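Local coordinates for 5-formyltetrahydrofolate cyclo-ligase family protein (Bacillus anthracis, PDB 2JCB) that probably catalyses the ATP- and magnesium-dependent conversion of 5-formyltetrahydrofolate to 5,10-methenyltetrahydrofolate in folate metabolism, at residues I21-M24 with N25-S28; S28-R31 with Y32-S36. All blocks are in the same frame, centred on the assembly; numbering follows the deposited sequence.

In the fold
Contact 1 (I21-M24 with N25-S28) lies where helix 6-26 runs out, and contact 2 (S28-R31 with Y32-S36) is the opening of helix 29-44, so the two follow one another along the chain and share S28. Their centres are 11 Å apart, on the same side of the chain's centre, and they touch where L27 CD1 packs 4.2 Å from Y32 N. Together they frame the short surface connection, L27 and S28, between the two helices, ahead of strand 54-56, the first strand along the chain of the mixed eight-stranded sheet. The I21 side chain lies about 9 Å from the bound ADP and touches Y146 of its pocket, so contact 1 borders the nucleotide site without belonging to it.

Contact 1 (I21-M24 with N25-S28); sequences IEHM and NSLS
S26 OG donates to H23 O at 2.6 Å, and S26 N adds a weak bond to the same oxygen. A chi1 of 69° turns the S26 hydroxyl back toward this carbonyl three residues earlier. Its approach to the H23 ring is oblique, with OG 4.0 Å from ND1.

Among the backbone bonds, N25 N to I21 O (2.9 Å) is a regular helical link. S26 N reaches E22 O only weakly, and L27 N then turns to M24 O at 3.1 Å, a three-residue step that meets the carbonyl from above its plane.

The side-chain packing is slight. The I21 and N25 side chains run alongside each other, with I21 CG2 3.5 Å from N25 ND2, while L27 CB rests 3.3 Å from M24 O. That oxygen also accepts from N63 ND2, and the H23 ring stacks with F169. The change from four-residue to three-residue bonding, with a serine hydroxyl supplementing the weak amide bonds, is consistent with a helix tightening at its C-terminal end just before the chain turns.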
ATOM      1  N   ILE A  21       7.344 -12.593   0.839  1.00 27.50           N
ATOM      2  CA  ILE A  21       7.231 -12.547  -0.632  1.00 27.60           C
ATOM      3  C   ILE A  21       7.133 -13.940  -1.256  1.00 28.65           C
ATOM      4  O   ILE A  21       6.326 -14.183  -2.132  1.00 27.89           O
ATOM      5  CB  ILE A  21       8.354 -11.643  -1.269  1.00 27.47           C
ATOM      6  CG1 ILE A  21       8.050 -10.179  -0.917  1.00 29.59           C
ATOM      7  CG2 ILE A  21       8.431 -11.845  -2.846  1.00 26.71           C
ATOM      8  CD1 ILE A  21       9.097  -9.130  -1.346  1.00 28.95           C
ATOM      9  N   GLU A  22       7.937 -14.858  -0.751  1.00 28.45           N
ATOM     10  CA  GLU A  22       7.950 -16.274  -1.159  1.00 31.27           C
ATOM     11  C   GLU A  22       6.598 -16.898  -0.849  1.00 31.55           C
ATOM     12  O   GLU A  22       6.031 -17.608  -1.676  1.00 32.06           O
ATOM     13  CB  GLU A  22       9.046 -17.028  -0.424  1.00 31.90           C
ATOM     14  CG  GLU A  22       9.158 -18.488  -0.770  1.00 34.37           C
ATOM     15  CD  GLU A  22      10.464 -19.089  -0.269  1.00 38.76           C
ATOM     16  OE1 GLU A  22      11.045 -18.519   0.690  1.00 40.77           O
ATOM     17  OE2 GLU A  22      10.911 -20.122  -0.822  1.00 42.88           O
ATOM     18  N   HIS A  23       6.076 -16.602   0.337  1.00 30.97           N
ATOM     19  CA  HIS A  23       4.782 -17.100   0.742  1.00 31.26           C
ATOM     20  C   HIS A  23       3.708 -16.521  -0.199  1.00 30.71           C
ATOM     21  O   HIS A  23       2.852 -17.250  -0.673  1.00 30.74           O
ATOM     22  CB  HIS A  23       4.516 -16.752   2.209  1.00 32.34           C
ATOM     23  CG  HIS A  23       3.325 -17.445   2.797  1.00 36.03           C
ATOM     24  ND1 HIS A  23       2.129 -17.584   2.122  1.00 38.55           N
ATOM     25  CD2 HIS A  23       3.143 -18.031   4.006  1.00 38.91           C
ATOM     26  CE1 HIS A  23       1.272 -18.246   2.878  1.00 40.23           C
ATOM     27  NE2 HIS A  23       1.857 -18.520   4.031  1.00 39.66           N
ATOM     28  N   MET A  24       3.773 -15.226  -0.479  1.00 31.08           N
ATOM     29  CA  MET A  24       2.785 -14.566  -1.324  1.00 31.92           C
ATOM     30  C   MET A  24       2.781 -15.163  -2.729  1.00 30.78           C
ATOM     31  O   MET A  24       1.730 -15.435  -3.297  1.00 29.64           O
ATOM     32  CB  MET A  24       3.048 -13.062  -1.408  1.00 31.78           C
ATOM     33  CG  MET A  24       1.873 -12.296  -1.937  1.00 32.61           C
ATOM     34  SD  MET A  24       2.239 -10.571  -1.749  1.00 38.17           S
ATOM     35  CE  MET A  24       2.034 -10.278  -0.030  1.00 30.86           C
ATOM     36  N   ASN A  25       3.974 -15.340  -3.273  1.00 29.85           N
ATOM     37  CA  ASN A  25       4.143 -15.973  -4.571  1.00 30.21           C
ATOM     38  C   ASN A  25       3.626 -17.412  -4.620  1.00 29.18           C
ATOM     39  O   ASN A  25       3.243 -17.886  -5.696  1.00 30.88           O
ATOM     40  CB  ASN A  25       5.604 -15.891  -5.006  1.00 28.96           C
ATOM     41  CG  ASN A  25       5.979 -14.489  -5.482  1.00 31.51           C
ATOM     42  OD1 ASN A  25       5.162 -13.780  -6.077  1.00 35.48           O
ATOM     43  ND2 ASN A  25       7.224 -14.097  -5.242  1.00 35.71           N
ATOM     44  N   SER A  26       3.637 -18.119  -3.489  1.00 28.81           N
ATOM     45  CA  SER A  26       3.126 -19.472  -3.472  1.00 29.37           C
ATOM     46  C   SER A  26       1.601 -19.561  -3.412  1.00 28.80           C
ATOM     47  O   SER A  26       1.068 -20.671  -3.632  1.00 27.94           O
ATOM     48  CB  SER A  26       3.735 -20.296  -2.316  1.00 28.27           C
ATOM     49  OG  SER A  26       3.224 -19.788  -1.083  1.00 33.71           O
ATOM     50  N   LEU A  27       0.917 -18.447  -3.119  1.00 29.41           N
ATOM     51  CA  LEU A  27      -0.544 -18.442  -2.985  1.00 28.35           C
ATOM     52  C   LEU A  27      -1.217 -19.029  -4.213  1.00 27.92           C
ATOM     53  O   LEU A  27      -0.940 -18.588  -5.326  1.00 28.04           O
ATOM     54  CB  LEU A  27      -1.106 -17.038  -2.791  1.00 29.73           C
ATOM     55  CG  LEU A  27      -1.262 -16.427  -1.421  1.00 32.89           C
ATOM     56  CD1 LEU A  27      -2.068 -15.109  -1.625  1.00 32.16           C
ATOM     57  CD2 LEU A  27      -1.900 -17.397  -0.424  1.00 30.00           C
ATOM     58  N   SER A  28      -2.129 -19.971  -4.017  1.00 25.59           N
ATOM     59  CA  SER A  28      -2.957 -20.416  -5.143  1.00 24.57           C
ATOM     60  C   SER A  28      -3.796 -19.239  -5.696  1.00 23.23           C
ATOM     61  O   SER A  28      -4.105 -18.250  -5.007  1.00 25.91           O
ATOM     62  CB  SER A  28      -3.895 -21.551  -4.725  1.00 24.09           C
ATOM     63  OG  SER A  28      -4.839 -21.109  -3.761  1.00 25.29           O
TER

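Contact 2 (S28-R31 with Y32-S36); sequences SKER and YTTLS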
ATOM      1  N   SER A  28      -2.129 -19.971  -4.017  1.00 25.59           N
ATOM      2  CA  SER A  28      -2.957 -20.416  -5.143  1.00 24.57           C
ATOM      3  C   SER A  28      -3.796 -19.239  -5.696  1.00 23.23           C
ATOM      4  O   SER A  28      -4.105 -18.250  -5.007  1.00 25.91           O
ATOM      5  CB  SER A  28      -3.895 -21.551  -4.725  1.00 24.09           C
ATOM      6  OG  SER A  28      -4.839 -21.109  -3.761  1.00 25.29           O
ATOM      7  N   LYS A  29      -4.251 -19.417  -6.942  1.00 23.91           N
ATOM      8  CA  LYS A  29      -5.121 -18.429  -7.593  1.00 23.25           C
ATOM      9  C   LYS A  29      -6.434 -18.270  -6.802  1.00 22.38           C
ATOM     10  O   LYS A  29      -6.898 -17.178  -6.613  1.00 24.38           O
ATOM     11  CB  LYS A  29      -5.407 -18.908  -9.048  1.00 23.83           C
ATOM     12  CG  LYS A  29      -6.413 -18.008  -9.768  1.00 28.14           C
ATOM     13  CD  LYS A  29      -5.858 -16.621 -10.024  1.00 26.83           C
ATOM     14  CE  LYS A  29      -6.929 -15.673 -10.519  1.00 34.41           C
ATOM     15  NZ  LYS A  29      -6.495 -14.206 -10.723  1.00 37.43           N
ATOM     16  N   GLU A  30      -7.011 -19.395  -6.357  1.00 25.12           N
ATOM     17  CA  GLU A  30      -8.202 -19.394  -5.498  1.00 24.61           C
ATOM     18  C   GLU A  30      -8.044 -18.567  -4.216  1.00 25.34           C
ATOM     19  O   GLU A  30      -8.912 -17.719  -3.911  1.00 26.62           O
ATOM     20  CB  GLU A  30      -8.618 -20.840  -5.132  1.00 24.48           C
ATOM     21  CG  GLU A  30      -9.953 -20.880  -4.406  1.00 26.57           C
ATOM     22  CD  GLU A  30      -9.845 -20.516  -2.916  1.00 25.36           C
ATOM     23  OE1 GLU A  30      -8.836 -20.887  -2.294  1.00 30.63           O
ATOM     24  OE2 GLU A  30     -10.759 -19.864  -2.369  1.00 28.09           O
ATOM     25  N   ARG A  31      -6.927 -18.749  -3.515  1.00 24.58           N
ATOM     26  CA  ARG A  31      -6.641 -17.957  -2.291  1.00 24.88           C
ATOM     27  C   ARG A  31      -6.452 -16.462  -2.610  1.00 25.41           C
ATOM     28  O   ARG A  31      -7.041 -15.583  -1.979  1.00 26.11           O
ATOM     29  CB  ARG A  31      -5.404 -18.506  -1.554  1.00 26.06           C
ATOM     30  CG  ARG A  31      -5.604 -19.754  -0.729  1.00 26.90           C
ATOM     31  CD  ARG A  31      -6.487 -19.530   0.497  1.00 29.78           C
ATOM     32  NE  ARG A  31      -7.902 -19.641   0.127  1.00 30.12           N
ATOM     33  CZ  ARG A  31      -8.932 -19.407   0.941  1.00 32.53           C
ATOM     34  NH1 ARG A  31     -10.182 -19.536   0.487  1.00 30.61           N
ATOM     35  NH2 ARG A  31      -8.716 -19.059   2.204  1.00 30.75           N
ATOM     36  N   TYR A  32      -5.617 -16.147  -3.596  1.00 25.29           N
ATOM     37  CA  TYR A  32      -5.507 -14.747  -4.072  1.00 26.04           C
ATOM     38  C   TYR A  32      -6.861 -14.115  -4.338  1.00 27.12           C
ATOM     39  O   TYR A  32      -7.109 -12.996  -3.867  1.00 26.78           O
ATOM     40  CB  TYR A  32      -4.632 -14.735  -5.341  1.00 27.17           C
ATOM     41  CG  TYR A  32      -4.612 -13.435  -6.035  1.00 26.90           C
ATOM     42  CD1 TYR A  32      -3.839 -12.374  -5.560  1.00 29.13           C
ATOM     43  CD2 TYR A  32      -5.330 -13.281  -7.218  1.00 30.48           C
ATOM     44  CE1 TYR A  32      -3.859 -11.158  -6.216  1.00 25.71           C
ATOM     45  CE2 TYR A  32      -5.352 -12.082  -7.874  1.00 31.11           C
ATOM     46  CZ  TYR A  32      -4.597 -11.035  -7.382  1.00 26.08           C
ATOM     47  OH  TYR A  32      -4.649  -9.896  -8.103  1.00 31.66           O
ATOM     48  N   THR A  33      -7.715 -14.803  -5.101  1.00 26.77           N
ATOM     49  CA  THR A  33      -8.984 -14.228  -5.534  1.00 27.22           C
ATOM     50  C   THR A  33      -9.918 -14.066  -4.331  1.00 26.98           C
ATOM     51  O   THR A  33     -10.443 -12.976  -4.105  1.00 28.86           O
ATOM     52  CB  THR A  33      -9.641 -15.067  -6.605  1.00 28.20           C
ATOM     53  OG1 THR A  33      -8.778 -15.174  -7.749  1.00 29.65           O
ATOM     54  CG2 THR A  33     -11.011 -14.499  -7.025  1.00 28.52           C
ATOM     55  N   THR A  34     -10.124 -15.154  -3.592  1.00 27.05           N
ATOM     56  CA  THR A  34     -11.073 -15.141  -2.442  1.00 26.99           C
ATOM     57  C   THR A  34     -10.659 -14.163  -1.337  1.00 27.78           C
ATOM     58  O   THR A  34     -11.464 -13.303  -0.916  1.00 28.31           O
ATOM     59  CB  THR A  34     -11.252 -16.576  -1.863  1.00 25.20           C
ATOM     60  OG1 THR A  34     -11.678 -17.469  -2.895  1.00 24.98           O
ATOM     61  CG2 THR A  34     -12.319 -16.592  -0.761  1.00 25.63           C
ATOM     62  N   LEU A  35      -9.392 -14.232  -0.926  1.00 27.53           N
ATOM     63  CA  LEU A  35      -8.862 -13.371   0.143  1.00 27.67           C
ATOM     64  C   LEU A  35      -8.878 -11.902  -0.322  1.00 28.23           C
ATOM     65  O   LEU A  35      -9.256 -11.001   0.438  1.00 28.65           O
ATOM     66  CB  LEU A  35      -7.460 -13.816   0.578  1.00 29.50           C
ATOM     67  CG  LEU A  35      -7.228 -15.147   1.295  1.00 32.01           C
ATOM     68  CD1 LEU A  35      -5.772 -15.409   1.580  1.00 32.82           C
ATOM     69  CD2 LEU A  35      -8.001 -15.239   2.590  1.00 36.92           C
ATOM     70  N   SER A  36      -8.507 -11.652  -1.580  1.00 27.13           N
ATOM     71  CA  SER A  36      -8.508 -10.247  -2.050  1.00 29.48           C
ATOM     72  C   SER A  36      -9.931  -9.690  -1.991  1.00 30.71           C
ATOM     73  O   SER A  36     -10.118  -8.540  -1.585  1.00 30.74           O
ATOM     74  CB  SER A  36      -8.002 -10.100  -3.486  1.00 29.58           C
ATOM     75  OG  SER A  36      -6.585 -10.175  -3.489  1.00 31.56           O
TER
HETATM   76  O   HOH W   1      -8.364 -13.082  -9.244  1.00 30.91           O
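T34 OG1 lies between two acceptors of E30, the carboxylate oxygen OE2 at 2.6 Å and the backbone O at 3.0 Å; its single proton can serve either. A bend at chi2 (-79°) swings the E30 carboxylate forward along the helix, to T34 one turn on. The same carboxylate is gripped side-on by R31, whose NE meets E30 OE1 and whose NH1 meets E30 OE2 on its syn lone pair, each at 2.9 Å. Both carboxylate oxygens lie close to the guanidinium plane, and E30 OE2 faces both the arginine and the hydroxyl, which probably helps stabilise its negative charge. L35 CG lies over one face of the guanidinium.

T33 OG1 also lies near two partners, K29 O at 3.0 Å and a water at 2.6 Å, and which takes its proton is not settled. K29 O also takes T33 N, and the water accepts from K29 NZ. The bridge helps place NZ at the edge of the Y32 ring, near its plane, 3.7 Å from CE2.

S28 is the N-cap: its OG accepts from R31 N at 3.2 Å, serving one of the first-turn amides, while S28 O takes Y32 N in a nearly straight bond. Regular helical bonds follow from T34 N to E30 O and from L35 N to R31 O. At the far end, Y32 O receives both S36 N and S36 OG, from opposite faces of its carbonyl plane.

S36 OG also bonds to N66 N in the loop between strand 54-56 and helix 68-76. Y32 rests on that N66, Y32 and S36 both touch Y167 just after strand 161-165, and L35 meets E190 between strands 186-189 and 192-195, so the first two turns of helix 29-44 pack against loops that adjoin the main sheet.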